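Local atomic coordinates of terminal oxygenase component of carbazole 1,9a-dioxygenase (Sphingomonas, PDB entry 3GKQ), a protein that probably catalyses the angular dioxygenation of carbazole, as a trimeric Rieske oxygenase that passes electrons from a [2Fe-2S] cluster to a mononuclear iron. Residues E12-A17 with R352-F357; H66-R71 with H122-Y127; R168-N173 with G293-L298; S193-G198 with E320-L325. All blocks are in the same frame, centred on the assembly; numbering follows the deposited sequence.

How the contacts relate
Near the N terminus, helix 9-15 meets the end of helix 349-353 and the residues just after it in contact 1, which closes a loop of more than 330 residues holding the other three contacts. Contact 2 comes first within it, closing a loop of about 50 residues by laying 122-127 along the edge strand of the small Rieske sheet, and is complete before contact 3 opens. Contacts 3 and 4 cross: 168-173 and 193-198 are followed in the same order by their partners 293-298 and 320-325. Contact 3 pairs two strands of the large catalytic-domain sheet, and contact 4 sets helix 194-198 on the helix that follows strand 294-304.

Contact 1. Residues E12-A17 with R352-F357; sequences ERRTRA and REEVLF
Arg14 reaches across to Glu354, its NH2 lying 2.6 Å from OE2 in a salt bridge whose N-H...O angle is 154°. The carboxylate oxygen lies in the guanidinium plane, yet the two flat groups stand almost perpendicular, and OE2 offers its anti lone pair. Only NH2 of Arg14 bonds to the carboxylate, so the bridge is single-point and not the paired, side-on kind. An arginine suits the place because its chain, extended from CG to NE, spans the gap from the N-terminal helix 9-15. Leu356 adds an apolar neighbour to the polar end: its CD1 comes to the guanidinium edge, 3.5 Å from Arg14 NH2. At the next residue of helix 9-15, Thr15 OG1 is approached by Arg352 NH1 to 2.7 Å, but the angle is too poor for a hydrogen bond; the two side chains cross at about a right angle, and the hydroxyl is bonded to Ala11 O in its own helix.

In the next shell, Arg14 NH1 is bonded to Trp351 O, so both terminal nitrogens of this arginine hold the region where helix 349-353 ends. Glu354 is the first residue to leave that helix. Its OE2 also meets Arg367 in a salt bridge, while OE1 is hydrogen-bonded to Tyr345 OH. Beyond it, Phe357 stacks edge-to-face on His74 and Trp98 of a neighbouring subunit, placing this junction against that subunit's Rieske centre, where His74 binds the cluster. A buried carboxylate shared between two arginines and a tyrosine hydroxyl would be expected to stay ionised, its charge neutralised on several sides.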
# COMPACT_ATOMS: atom_id res chain seq x y z
N GLU A 12 -29.90 -10.34 -8.73
CA GLU A 12 -29.49 -11.25 -9.78
C GLU A 12 -30.36 -11.02 -11.02
O GLU A 12 -29.84 -10.87 -12.12
CB GLU A 12 -29.63 -12.71 -9.31
CG GLU A 12 -29.18 -13.76 -10.33
CD GLU A 12 -30.13 -13.89 -11.52
OE1 GLU A 12 -31.36 -13.93 -11.30
OE2 GLU A 12 -29.64 -13.95 -12.67
N ARG A 13 -31.67 -10.97 -10.83
CA ARG A 13 -32.59 -10.75 -11.94
C ARG A 13 -32.37 -9.41 -12.61
O ARG A 13 -32.47 -9.29 -13.83
CB ARG A 13 -34.05 -10.83 -11.47
CG ARG A 13 -34.61 -12.23 -11.37
CD ARG A 13 -36.13 -12.20 -11.35
NE ARG A 13 -36.65 -11.39 -10.25
CZ ARG A 13 -36.51 -11.70 -8.96
NH1 ARG A 13 -35.87 -12.81 -8.61
NH2 ARG A 13 -37.02 -10.91 -8.03
N ARG A 14 -32.07 -8.40 -11.81
CA ARG A 14 -31.85 -7.06 -12.34
C ARG A 14 -30.56 -6.92 -13.15
O ARG A 14 -30.54 -6.25 -14.18
CB ARG A 14 -31.85 -6.03 -11.21
CG ARG A 14 -31.40 -4.66 -11.66
CD ARG A 14 -31.61 -3.57 -10.61
NE ARG A 14 -30.97 -2.33 -11.06
CZ ARG A 14 -29.66 -2.10 -10.99
NH1 ARG A 14 -28.85 -3.03 -10.49
NH2 ARG A 14 -29.16 -0.97 -11.47
N THR A 15 -29.48 -7.54 -12.69
CA THR A 15 -28.19 -7.43 -13.37
C THR A 15 -27.89 -8.54 -14.38
O THR A 15 -26.88 -8.50 -15.08
CB THR A 15 -27.05 -7.39 -12.35
OG1 THR A 15 -27.02 -8.63 -11.63
CG2 THR A 15 -27.25 -6.25 -11.36
N ARG A 16 -28.79 -9.52 -14.45
CA ARG A 16 -28.65 -10.67 -15.33
C ARG A 16 -28.17 -10.35 -16.75
O ARG A 16 -27.19 -10.92 -17.22
CB ARG A 16 -29.98 -11.42 -15.40
CG ARG A 16 -29.94 -12.70 -16.23
CD ARG A 16 -31.31 -13.37 -16.25
NE ARG A 16 -31.71 -13.81 -14.92
CZ ARG A 16 -32.91 -14.30 -14.62
NH1 ARG A 16 -33.84 -14.43 -15.56
NH2 ARG A 16 -33.17 -14.67 -13.37
N ALA A 17 -28.88 -9.45 -17.43
CA ALA A 17 -28.54 -9.08 -18.80
C ALA A 17 -27.16 -8.46 -19.00
O ALA A 17 -26.69 -8.37 -20.14
CB ALA A 17 -29.62 -8.16 -19.37
N ARG A 352 -25.19 -3.59 -7.89
CA ARG A 352 -26.42 -4.06 -7.24
C ARG A 352 -27.09 -2.97 -6.40
O ARG A 352 -28.31 -2.94 -6.29
CB ARG A 352 -26.11 -5.24 -6.31
CG ARG A 352 -24.90 -6.07 -6.71
CD ARG A 352 -25.15 -6.89 -7.95
NE ARG A 352 -23.95 -7.62 -8.35
CZ ARG A 352 -23.93 -8.61 -9.24
NH1 ARG A 352 -25.05 -8.98 -9.84
NH2 ARG A 352 -22.79 -9.21 -9.54
N GLU A 353 -26.29 -2.10 -5.80
CA GLU A 353 -26.83 -1.06 -4.92
C GLU A 353 -27.19 0.28 -5.54
O GLU A 353 -27.88 1.08 -4.92
CB GLU A 353 -25.85 -0.82 -3.76
CG GLU A 353 -25.66 -2.01 -2.86
CD GLU A 353 -24.69 -1.71 -1.73
OE1 GLU A 353 -24.91 -0.71 -1.01
OE2 GLU A 353 -23.72 -2.47 -1.56
N GLU A 354 -26.71 0.54 -6.75
CA GLU A 354 -27.01 1.80 -7.43
C GLU A 354 -28.53 1.95 -7.55
O GLU A 354 -29.25 0.95 -7.63
CB GLU A 354 -26.38 1.82 -8.83
CG GLU A 354 -27.04 0.83 -9.80
CD GLU A 354 -26.26 0.65 -11.11
OE1 GLU A 354 -25.21 1.28 -11.30
OE2 GLU A 354 -26.72 -0.15 -11.95
N VAL A 355 -29.01 3.19 -7.56
CA VAL A 355 -30.44 3.47 -7.73
C VAL A 355 -30.52 4.36 -8.96
O VAL A 355 -30.31 5.57 -8.89
CB VAL A 355 -31.04 4.21 -6.52
CG1 VAL A 355 -32.49 4.58 -6.81
CG2 VAL A 355 -30.98 3.33 -5.28
N LEU A 356 -30.84 3.75 -10.10
CA LEU A 356 -30.90 4.47 -11.36
C LEU A 356 -32.22 5.19 -11.65
O LEU A 356 -33.26 4.84 -11.09
CB LEU A 356 -30.60 3.50 -12.50
CG LEU A 356 -29.30 2.70 -12.36
CD1 LEU A 356 -29.11 1.82 -13.58
CD2 LEU A 356 -28.13 3.66 -12.20
N PHE A 357 -32.17 6.20 -12.51
CA PHE A 357 -33.39 6.89 -12.88
C PHE A 357 -33.52 6.95 -14.41
O PHE A 357 -32.66 6.44 -15.13
CB PHE A 357 -33.53 8.28 -12.19
CG PHE A 357 -32.57 9.34 -12.67
CD1 PHE A 357 -31.31 9.03 -13.15
CD2 PHE A 357 -32.93 10.69 -12.56
CE1 PHE A 357 -30.41 10.05 -13.52
CE2 PHE A 357 -32.05 11.71 -12.92
CZ PHE A 357 -30.78 11.39 -13.40

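Contact 2. Residues H66-R71 with H122-Y127; sequences HAIADR and HALKTY
Tyr127 begins its contact at CB, which packs 4.0 Å from the CB of Ala67. With CG anti to the carbonyl carbon (chi1 -65°), the ring runs back along strand 64-69: CD1 comes to 4.1 Å from Ala67 O, and CE1 to 4.0 Å from Ala69 N, the backbone meeting the ring at its edge. Lys125 CE covers part of one ring face, and at the tip the hydroxyl is hydrogen-bonded to Glu54, at the start of strand 54-61. Alanine suits position 67, where its small methyl packs on Tyr127 CB while the ring edge lies along the backbone.

Two backbone bonds fix the register. Tyr127 N donates to Ala67 O, and Ala69 N to Lys125 O at 2.9 Å, which brackets the single bridge between Ile68 and Thr126. Ala67 N and Tyr127 O are joined through a water, extending the pairing by one link. Past Ala69, Leu124 takes over with its two branches: CD2 meets Ile68 CD1 at 4.0 Å, while CD1 lies 3.5 Å from Arg71 O.

Strand 64-69 is the outer strand of the three-stranded Rieske sheet, so the loop supplies partners for edge groups that no other strand of that sheet pairs. Arg71 directly precedes the cluster ligand Cys72, and this mix of edge hydrogen bonds and apolar cover is consistent with holding in place the backbone that leads into the [2Fe-2S] site.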
# COMPACT_ATOMS: atom_id res chain seq x y z
N HIS A 66 6.03 -1.84 -34.64
CA HIS A 66 5.94 -3.24 -34.24
C HIS A 66 5.67 -3.29 -32.74
O HIS A 66 6.02 -2.35 -32.01
CB HIS A 66 7.25 -3.97 -34.56
CG HIS A 66 7.52 -4.09 -36.03
ND1 HIS A 66 6.72 -4.83 -36.87
CD2 HIS A 66 8.49 -3.55 -36.80
CE1 HIS A 66 7.19 -4.74 -38.11
NE2 HIS A 66 8.26 -3.96 -38.09
N ALA A 67 5.04 -4.37 -32.29
CA ALA A 67 4.71 -4.53 -30.88
C ALA A 67 4.96 -5.96 -30.41
O ALA A 67 4.48 -6.91 -31.02
CB ALA A 67 3.25 -4.16 -30.65
N ILE A 68 5.73 -6.10 -29.33
CA ILE A 68 6.06 -7.40 -28.78
C ILE A 68 5.82 -7.40 -27.27
O ILE A 68 5.78 -6.34 -26.64
CB ILE A 68 7.56 -7.75 -29.01
CG1 ILE A 68 8.43 -6.67 -28.36
CG2 ILE A 68 7.85 -7.87 -30.51
CD1 ILE A 68 9.94 -6.95 -28.42
N ALA A 69 5.67 -8.59 -26.69
CA ALA A 69 5.48 -8.72 -25.25
C ALA A 69 6.74 -8.15 -24.59
O ALA A 69 7.86 -8.48 -25.00
CB ALA A 69 5.31 -10.19 -24.88
N ASP A 70 6.55 -7.31 -23.58
CA ASP A 70 7.67 -6.68 -22.89
C ASP A 70 8.21 -7.54 -21.74
O ASP A 70 8.27 -7.10 -20.59
CB ASP A 70 7.23 -5.30 -22.37
CG ASP A 70 8.39 -4.42 -21.94
OD1 ASP A 70 9.56 -4.80 -22.16
OD2 ASP A 70 8.13 -3.33 -21.38
N ARG A 71 8.62 -8.76 -22.07
CA ARG A 71 9.16 -9.68 -21.08
C ARG A 71 10.01 -10.75 -21.75
O ARG A 71 9.56 -11.42 -22.68
CB ARG A 71 8.04 -10.36 -20.29
CG ARG A 71 8.55 -11.27 -19.19
CD ARG A 71 7.43 -11.70 -18.24
NE ARG A 71 6.53 -12.66 -18.86
CZ ARG A 71 5.40 -13.09 -18.29
NH1 ARG A 71 5.04 -12.64 -17.09
NH2 ARG A 71 4.64 -13.98 -18.91
N HIS A 122 12.00 -20.42 -30.02
CA HIS A 122 11.02 -19.64 -29.27
C HIS A 122 10.73 -18.31 -29.94
O HIS A 122 11.48 -17.86 -30.81
CB HIS A 122 11.53 -19.37 -27.86
CG HIS A 122 12.00 -20.60 -27.13
ND1 HIS A 122 11.14 -21.47 -26.52
CD2 HIS A 122 13.25 -21.08 -26.93
CE1 HIS A 122 11.83 -22.45 -25.96
NE2 HIS A 122 13.12 -22.24 -26.19
N ALA A 123 9.64 -17.69 -29.52
CA ALA A 123 9.26 -16.39 -30.05
C ALA A 123 8.39 -15.66 -29.04
O ALA A 123 7.51 -16.25 -28.40
CB ALA A 123 8.50 -16.56 -31.37
N LEU A 124 8.66 -14.37 -28.89
CA LEU A 124 7.90 -13.51 -28.00
C LEU A 124 6.55 -13.35 -28.68
O LEU A 124 6.44 -13.49 -29.90
CB LEU A 124 8.57 -12.13 -27.93
CG LEU A 124 9.35 -11.63 -26.72
CD1 LEU A 124 9.92 -12.75 -25.89
CD2 LEU A 124 10.44 -10.70 -27.25
N LYS A 125 5.51 -13.07 -27.90
CA LYS A 125 4.20 -12.86 -28.51
C LYS A 125 4.24 -11.50 -29.20
O LYS A 125 4.84 -10.55 -28.68
CB LYS A 125 3.09 -12.85 -27.47
CG LYS A 125 1.77 -12.36 -28.06
CD LYS A 125 0.68 -12.19 -27.02
CE LYS A 125 -0.44 -11.32 -27.59
NZ LYS A 125 -0.94 -11.81 -28.91
N THR A 126 3.62 -11.41 -30.37
CA THR A 126 3.57 -10.15 -31.09
C THR A 126 2.11 -9.70 -31.13
O THR A 126 1.20 -10.52 -31.03
CB THR A 126 4.07 -10.29 -32.54
OG1 THR A 126 3.21 -11.18 -33.27
CG2 THR A 126 5.49 -10.85 -32.56
N TYR A 127 1.89 -8.39 -31.24
CA TYR A 127 0.53 -7.85 -31.29
C TYR A 127 0.28 -7.18 -32.62
O TYR A 127 1.08 -6.36 -33.08
CB TYR A 127 0.32 -6.81 -30.18
CG TYR A 127 0.38 -7.34 -28.77
CD1 TYR A 127 1.59 -7.75 -28.21
CD2 TYR A 127 -0.77 -7.42 -27.98
CE1 TYR A 127 1.66 -8.22 -26.90
CE2 TYR A 127 -0.71 -7.89 -26.67
CZ TYR A 127 0.50 -8.29 -26.14
OH TYR A 127 0.57 -8.76 -24.85
O HOH W 1 3.40 -6.01 -34.49

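Contact 3. Residues R168-N173 with G293-L298. With FE2 (Fe (II) ion), chain I.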
# COMPACT_ATOMS: atom_id res chain seq x y z
N ARG A 168 -4.33 10.80 -21.01
CA ARG A 168 -3.88 10.92 -19.63
C ARG A 168 -4.31 9.65 -18.90
O ARG A 168 -5.29 9.02 -19.29
CB ARG A 168 -4.53 12.13 -18.95
CG ARG A 168 -5.98 11.90 -18.53
CD ARG A 168 -6.64 13.17 -17.96
NE ARG A 168 -7.15 14.05 -19.02
CZ ARG A 168 -7.80 15.19 -18.80
NH1 ARG A 168 -8.03 15.60 -17.55
NH2 ARG A 168 -8.24 15.91 -19.82
N VAL A 169 -3.58 9.28 -17.86
CA VAL A 169 -3.95 8.10 -17.10
C VAL A 169 -4.92 8.56 -16.02
O VAL A 169 -4.68 9.57 -15.36
CB VAL A 169 -2.72 7.43 -16.46
CG1 VAL A 169 -1.74 7.01 -17.55
CG2 VAL A 169 -2.05 8.39 -15.51
N VAL A 170 -6.02 7.84 -15.87
CA VAL A 170 -7.02 8.18 -14.86
C VAL A 170 -7.05 7.10 -13.78
O VAL A 170 -7.01 5.90 -14.10
CB VAL A 170 -8.41 8.32 -15.50
CG1 VAL A 170 -9.47 8.58 -14.43
CG2 VAL A 170 -8.40 9.45 -16.52
N ASP A 171 -7.11 7.52 -12.52
CA ASP A 171 -7.13 6.58 -11.40
C ASP A 171 -8.49 5.95 -11.17
O ASP A 171 -9.09 6.10 -10.10
CB ASP A 171 -6.67 7.26 -10.11
CG ASP A 171 -5.25 7.78 -10.21
OD1 ASP A 171 -4.37 7.03 -10.69
OD2 ASP A 171 -5.01 8.93 -9.78
N ALA A 172 -8.99 5.23 -12.16
CA ALA A 172 -10.28 4.56 -12.03
C ALA A 172 -10.36 3.47 -13.08
O ALA A 172 -9.65 3.49 -14.08
CB ALA A 172 -11.43 5.56 -12.22
N ASN A 173 -11.24 2.50 -12.82
CA ASN A 173 -11.46 1.41 -13.75
C ASN A 173 -12.01 2.02 -15.04
O ASN A 173 -12.71 3.03 -15.01
CB ASN A 173 -12.48 0.43 -13.17
CG ASN A 173 -12.76 -0.73 -14.10
OD1 ASN A 173 -13.74 -0.72 -14.84
ND2 ASN A 173 -11.88 -1.72 -14.08
N GLY A 293 -7.33 -0.81 -11.81
CA GLY A 293 -7.64 0.49 -11.22
C GLY A 293 -7.31 1.72 -12.03
O GLY A 293 -7.47 2.84 -11.53
N HIS A 294 -6.85 1.54 -13.27
CA HIS A 294 -6.50 2.69 -14.10
C HIS A 294 -6.88 2.50 -15.56
O HIS A 294 -6.97 1.37 -16.06
CB HIS A 294 -4.99 2.96 -14.07
CG HIS A 294 -4.40 2.95 -12.69
ND1 HIS A 294 -4.23 1.80 -11.96
CD2 HIS A 294 -3.93 3.96 -11.92
CE1 HIS A 294 -3.69 2.09 -10.79
NE2 HIS A 294 -3.50 3.40 -10.74
N HIS A 295 -7.12 3.61 -16.24
CA HIS A 295 -7.40 3.56 -17.66
C HIS A 295 -6.76 4.75 -18.35
O HIS A 295 -6.46 5.77 -17.72
CB HIS A 295 -8.92 3.50 -17.97
CG HIS A 295 -9.68 4.74 -17.62
ND1 HIS A 295 -10.18 4.99 -16.36
CD2 HIS A 295 -10.11 5.77 -18.40
CE1 HIS A 295 -10.88 6.11 -16.37
NE2 HIS A 295 -10.86 6.60 -17.60
N LEU A 296 -6.51 4.58 -19.64
CA LEU A 296 -5.91 5.63 -20.44
C LEU A 296 -7.09 6.38 -21.07
O LEU A 296 -7.83 5.83 -21.88
CB LEU A 296 -5.02 5.01 -21.52
CG LEU A 296 -4.12 5.87 -22.41
CD1 LEU A 296 -4.96 6.67 -23.37
CD2 LEU A 296 -3.25 6.78 -21.54
N TYR A 297 -7.27 7.64 -20.67
CA TYR A 297 -8.34 8.46 -21.20
C TYR A 297 -7.79 9.19 -22.43
O TYR A 297 -6.98 10.11 -22.31
CB TYR A 297 -8.80 9.45 -20.12
CG TYR A 297 -9.82 10.48 -20.57
CD1 TYR A 297 -10.86 10.14 -21.43
CD2 TYR A 297 -9.75 11.80 -20.10
CE1 TYR A 297 -11.82 11.08 -21.81
CE2 TYR A 297 -10.71 12.75 -20.47
CZ TYR A 297 -11.74 12.38 -21.33
OH TYR A 297 -12.70 13.30 -21.68
N LEU A 298 -8.22 8.75 -23.61
CA LEU A 298 -7.78 9.31 -24.89
C LEU A 298 -8.87 10.22 -25.44
O LEU A 298 -10.00 9.78 -25.67
CB LEU A 298 -7.53 8.16 -25.87
CG LEU A 298 -6.37 8.17 -26.87
CD1 LEU A 298 -6.85 7.52 -28.16
CD2 LEU A 298 -5.86 9.57 -27.15
FE FE2 I . -2.76 4.88 -9.14
O HOH W 2 -6.83 12.99 -21.70
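His295 ND1 donates to Ala172 O over 2.8 Å, an almost straight bond (175°). The oxygen lies in the imidazole plane, although the nitrogen stands well above the carbonyl plane. One face of the same ring receives Val170, whose CB sits 3.7 Å from the centroid in a CH-pi contact; both restrain the ring's rotation. Histidine suits the place by offering both an edge donor and a flat face.

The backbones pair in a regular antiparallel ladder, Arg168 with Tyr297 and Val170 with His295 each exchanging two hydrogen bonds. Arg168 NE is 3.6 Å from CD2 at the edge of the Tyr297 ring, while CE2 lies over one guanidinium face, the planes 51° apart; a water joins NE to Tyr297 O, and Asp332 takes NH1 in a salt bridge. Beyond the ladder, His294 NE2 binds an iron(II) ion at 2.3 Å, while its ND1 is bonded to Asp291. Asp171 is also a known ligand of this iron site, although here OD1 stands 3.1 Å from the ion, long for a coordinate bond.

This iron is separate from the one held by His186, His190 and Asp334. The ladder pairs strand 161-170, at one edge of the sheet within this chain, with strand 294-304 in the antiparallel sheet of the Bet v 1-like catalytic domain.

Contact 4. Residues S193-G198 with E320-L325; sequences SILLDG and EKWVEL
Helix 194-198 and the segment 320-325 of helix 308-328 run in broadly opposing directions, the axes of these short segments 139° apart and 10.8 Å from each other, and the backbones come closest where Leu195 faces Leu325. This is helix-on-helix packing in the catalytic domain, between a helix of little more than one turn and a long one that widens here into a pi-type turn. No direct hydrogen bond crosses it; the grip is apolar.

Leu325 makes the largest contribution, with its two methyl branches. CD2 lies against the backbone of the short helix, modelled 3.4 Å from Leu195 CA, a tight distance to be read with caution, and 3.7 Å from Ile194 CG1. CD1 turns to Leu195 CD1, also at 3.7 Å, the two leucine side chains crossing at about a right angle. Both torsions of Leu325 lie off the staggered positions (chi1 -141°, chi2 -145°), so the exact placing of the two methyls is doubtful. Leucine suits the place because its fork can meet two neighbours at once. Ile194 reaches the long helix with CG1 and CD1, CD1 lying near Glu324 O, and Leu195 CD1 touches the edge of the Trp322 ring.

The short helix is set up by Ser193 at its N-cap, whose OG accepts from Leu195 N and is also bonded to Gly329 O, just past the long helix. Gly198, at the other end, has no side chain to stand in the way of Leu325. Its carbonyl completes the contact through a water that donates to Gly198 O and accepts from Lys321 NZ at 2.7 Å.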
# COMPACT_ATOMS: atom_id res chain seq x y z
N SER A 193 -18.23 25.15 -16.44
CA SER A 193 -17.12 25.07 -17.40
C SER A 193 -16.85 26.38 -18.14
O SER A 193 -17.77 27.07 -18.56
CB SER A 193 -17.38 23.96 -18.41
OG SER A 193 -16.35 23.90 -19.37
N ILE A 194 -15.57 26.71 -18.30
CA ILE A 194 -15.16 27.92 -19.01
C ILE A 194 -15.54 27.83 -20.48
O ILE A 194 -15.58 28.85 -21.18
CB ILE A 194 -13.64 28.15 -18.90
CG1 ILE A 194 -12.88 26.92 -19.41
CG2 ILE A 194 -13.25 28.48 -17.47
CD1 ILE A 194 -11.37 27.11 -19.48
N LEU A 195 -15.81 26.62 -20.96
CA LEU A 195 -16.18 26.43 -22.36
C LEU A 195 -17.53 27.05 -22.69
O LEU A 195 -17.76 27.46 -23.83
CB LEU A 195 -16.23 24.94 -22.70
CG LEU A 195 -16.82 24.61 -24.08
CD1 LEU A 195 -15.87 25.12 -25.17
CD2 LEU A 195 -17.04 23.11 -24.21
N LEU A 196 -18.42 27.12 -21.70
CA LEU A 196 -19.76 27.65 -21.90
C LEU A 196 -19.76 29.10 -22.40
O LEU A 196 -20.24 29.37 -23.50
CB LEU A 196 -20.56 27.52 -20.60
CG LEU A 196 -20.55 26.10 -20.01
CD1 LEU A 196 -21.49 26.03 -18.81
CD2 LEU A 196 -20.97 25.09 -21.08
N ASP A 197 -19.24 30.02 -21.60
CA ASP A 197 -19.18 31.41 -22.02
C ASP A 197 -18.12 31.51 -23.11
O ASP A 197 -18.27 32.25 -24.08
CB ASP A 197 -18.79 32.33 -20.86
CG ASP A 197 -19.93 32.56 -19.89
OD1 ASP A 197 -21.07 32.11 -20.16
OD2 ASP A 197 -19.70 33.19 -18.84
N GLY A 198 -17.04 30.74 -22.94
CA GLY A 198 -15.95 30.75 -23.89
C GLY A 198 -16.31 30.42 -25.33
O GLY A 198 -15.57 30.78 -26.24
N GLU A 320 -3.81 25.69 -29.85
CA GLU A 320 -3.99 27.01 -29.27
C GLU A 320 -5.31 27.31 -28.57
O GLU A 320 -5.36 28.19 -27.71
CB GLU A 320 -3.75 28.06 -30.36
CG GLU A 320 -2.28 28.21 -30.75
CD GLU A 320 -2.10 28.71 -32.18
OE1 GLU A 320 -2.90 29.56 -32.62
OE2 GLU A 320 -1.15 28.25 -32.85
N LYS A 321 -6.37 26.59 -28.90
CA LYS A 321 -7.66 26.88 -28.29
C LYS A 321 -8.39 25.72 -27.59
O LYS A 321 -8.58 25.74 -26.38
CB LYS A 321 -8.59 27.49 -29.34
CG LYS A 321 -9.97 27.88 -28.83
CD LYS A 321 -10.80 28.50 -29.95
CE LYS A 321 -12.13 29.05 -29.45
NZ LYS A 321 -12.90 29.72 -30.55
N TRP A 322 -8.78 24.73 -28.38
CA TRP A 322 -9.54 23.59 -27.88
C TRP A 322 -8.95 22.73 -26.77
O TRP A 322 -9.70 22.22 -25.93
CB TRP A 322 -9.96 22.73 -29.06
CG TRP A 322 -10.72 23.54 -30.07
CD1 TRP A 322 -10.39 23.75 -31.37
CD2 TRP A 322 -11.94 24.27 -29.83
NE1 TRP A 322 -11.32 24.57 -31.97
CE2 TRP A 322 -12.28 24.90 -31.04
CE3 TRP A 322 -12.77 24.44 -28.71
CZ2 TRP A 322 -13.42 25.71 -31.17
CZ3 TRP A 322 -13.90 25.24 -28.84
CH2 TRP A 322 -14.22 25.86 -30.07
N VAL A 323 -7.64 22.56 -26.74
CA VAL A 323 -7.03 21.75 -25.70
C VAL A 323 -7.33 22.29 -24.30
O VAL A 323 -7.81 21.56 -23.44
CB VAL A 323 -5.49 21.63 -25.89
CG1 VAL A 323 -4.84 21.10 -24.62
CG2 VAL A 323 -5.19 20.68 -27.05
N GLU A 324 -7.07 23.58 -24.08
CA GLU A 324 -7.31 24.18 -22.77
C GLU A 324 -8.76 24.58 -22.50
O GLU A 324 -9.21 24.54 -21.35
CB GLU A 324 -6.41 25.41 -22.57
CG GLU A 324 -4.93 25.11 -22.47
CD GLU A 324 -4.60 24.06 -21.41
OE1 GLU A 324 -5.29 24.01 -20.37
OE2 GLU A 324 -3.63 23.29 -21.63
N LEU A 325 -9.48 24.97 -23.54
CA LEU A 325 -10.87 25.41 -23.38
C LEU A 325 -11.86 24.26 -23.21
O LEU A 325 -12.82 24.37 -22.43
CB LEU A 325 -11.29 26.26 -24.58
CG LEU A 325 -12.18 27.50 -24.39
CD1 LEU A 325 -13.11 27.61 -25.60
CD2 LEU A 325 -12.99 27.43 -23.11
O HOH W 3 -15.28 30.27 -29.29